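Local coordinates for protein telomerase reverse transcriptase (Candida tropicalis MYA-3404, PDB 6ZD1) that probably copies a template within its RNA component to add simple sequence repeats to chromosome ends, as the catalytic subunit of telomerase, at residues A[284-289]-A[372-377]. Numbering follows the deposited sequence.
Sequences VRQVLQ and REYGTL
Gln286, on the long helix 263-298 of the reverse transcriptase region, grips the backbone of Arg372 through a two-point amide bridge, a worked example of how a glutamine side chain can pair with a strand end through its amide, as a neighbouring backbone would. Along the helix, Val284 first packs on Ile431 of helix 428-440. Gln286 then points from the helix toward the end of strand 368-372. Its chain is extended beyond CG (chi2 -178°), which carries the amide across to a backbone 8.2 Å away, measured between the CA atoms of Gln286 and Arg372. There Gln286 OE1 accepts from Arg372 N at 3.1 Å in the more bent bond, and Gln286 NE2 donates to Arg372 O at 2.8 Å. The second bond is nearly straight, 175° at the hydrogen, with the acceptor in the amide plane. Using both ends of the amide restrains its rotation; Ser282 OG also bonds Gln286 NE2, one turn back on the helix. Next, Val287 packs on Val371 and Tyr369 of the same strand, and on Ile431. The Tyr374 ring meets the amide at its edge, the two planes 60° apart, with Gln286 NE2 3.6 Å from Tyr374 CE2. The far end of this ring is held by the Arg372 side chain, whose NE donates to Tyr374 OH at 2.8 Å.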
# COMPACT_ATOMS: atom_id res chain seq x y z
N VAL A 284 -15.06 -12.85 9.39
CA VAL A 284 -16.13 -11.97 8.94
C VAL A 284 -15.83 -11.46 7.54
O VAL A 284 -16.70 -11.46 6.66
CB VAL A 284 -16.33 -10.81 9.94
CG1 VAL A 284 -17.16 -9.70 9.31
CG2 VAL A 284 -17.01 -11.32 11.20
N ARG A 285 -14.59 -11.04 7.30
CA ARG A 285 -14.23 -10.55 5.97
C ARG A 285 -14.28 -11.68 4.94
O ARG A 285 -14.70 -11.47 3.80
CB ARG A 285 -12.85 -9.90 6.00
CG ARG A 285 -12.43 -9.32 4.66
CD ARG A 285 -11.33 -8.29 4.81
NE ARG A 285 -10.11 -8.84 5.40
CZ ARG A 285 -8.97 -8.17 5.50
NH1 ARG A 285 -8.88 -6.93 5.03
NH2 ARG A 285 -7.90 -8.74 6.05
N GLN A 286 -13.89 -12.90 5.34
CA GLN A 286 -13.90 -14.01 4.40
C GLN A 286 -15.31 -14.37 3.96
O GLN A 286 -15.56 -14.62 2.78
CB GLN A 286 -13.22 -15.24 5.01
CG GLN A 286 -11.71 -15.15 5.15
CD GLN A 286 -11.12 -16.43 5.71
OE1 GLN A 286 -11.21 -17.49 5.08
NE2 GLN A 286 -10.53 -16.35 6.90
N VAL A 287 -16.26 -14.39 4.91
CA VAL A 287 -17.63 -14.76 4.57
C VAL A 287 -18.27 -13.67 3.73
O VAL A 287 -19.00 -13.95 2.76
CB VAL A 287 -18.43 -15.05 5.84
CG1 VAL A 287 -19.87 -15.42 5.49
CG2 VAL A 287 -17.77 -16.17 6.64
N LEU A 288 -18.01 -12.41 4.06
CA LEU A 288 -18.53 -11.31 3.24
C LEU A 288 -18.01 -11.40 1.82
O LEU A 288 -18.76 -11.19 0.86
CB LEU A 288 -18.17 -9.97 3.87
CG LEU A 288 -18.84 -9.62 5.20
CD1 LEU A 288 -18.31 -8.29 5.71
CD2 LEU A 288 -20.35 -9.57 5.04
N GLN A 289 -16.73 -11.74 1.66
CA GLN A 289 -16.15 -11.85 0.32
C GLN A 289 -16.77 -13.00 -0.46
O GLN A 289 -16.99 -12.88 -1.67
CB GLN A 289 -14.63 -12.01 0.41
CG GLN A 289 -13.91 -11.82 -0.91
CD GLN A 289 -14.03 -10.41 -1.46
OE1 GLN A 289 -13.42 -9.48 -0.94
NE2 GLN A 289 -14.82 -10.25 -2.52
N ARG A 372 -11.06 -20.25 6.46
CA ARG A 372 -9.69 -20.62 6.77
C ARG A 372 -9.13 -19.78 7.91
O ARG A 372 -9.55 -18.64 8.14
CB ARG A 372 -8.81 -20.46 5.53
CG ARG A 372 -9.16 -21.39 4.39
CD ARG A 372 -8.48 -20.96 3.10
NE ARG A 372 -7.05 -20.71 3.29
CZ ARG A 372 -6.10 -21.62 3.13
NH1 ARG A 372 -6.42 -22.86 2.77
NH2 ARG A 372 -4.83 -21.30 3.32
N GLU A 373 -8.17 -20.35 8.62
CA GLU A 373 -7.39 -19.62 9.61
C GLU A 373 -6.11 -19.11 8.96
O GLU A 373 -5.57 -19.72 8.03
CB GLU A 373 -7.05 -20.51 10.81
CG GLU A 373 -6.23 -19.82 11.90
CD GLU A 373 -5.66 -20.79 12.92
OE1 GLU A 373 -6.28 -20.97 13.99
OE2 GLU A 373 -4.60 -21.38 12.64
N TYR A 374 -5.64 -17.96 9.44
CA TYR A 374 -4.41 -17.37 8.96
C TYR A 374 -3.63 -16.82 10.15
O TYR A 374 -4.20 -16.51 11.20
CB TYR A 374 -4.66 -16.24 7.94
CG TYR A 374 -5.33 -16.70 6.67
CD1 TYR A 374 -4.59 -17.29 5.65
CD2 TYR A 374 -6.69 -16.54 6.48
CE1 TYR A 374 -5.19 -17.71 4.48
CE2 TYR A 374 -7.31 -16.96 5.31
CZ TYR A 374 -6.55 -17.54 4.32
OH TYR A 374 -7.14 -17.96 3.15
N GLY A 375 -2.33 -16.70 9.96
CA GLY A 375 -1.50 -16.12 10.99
C GLY A 375 -1.44 -14.61 10.89
O GLY A 375 -1.96 -14.00 9.95
N THR A 376 -0.78 -14.01 11.87
CA THR A 376 -0.52 -12.58 11.91
C THR A 376 0.94 -12.37 11.56
O THR A 376 1.76 -13.28 11.68
CB THR A 376 -0.85 -12.02 13.31
OG1 THR A 376 -2.18 -12.40 13.69
CG2 THR A 376 -0.72 -10.50 13.33
N LEU A 377 1.27 -11.17 11.06
CA LEU A 377 2.67 -10.84 10.81
C LEU A 377 3.48 -11.04 12.07
O LEU A 377 4.50 -11.74 12.07
CB LEU A 377 2.83 -9.41 10.30
CG LEU A 377 4.32 -9.03 10.17
CD1 LEU A 377 4.99 -9.94 9.15
CD2 LEU A 377 4.51 -7.59 9.81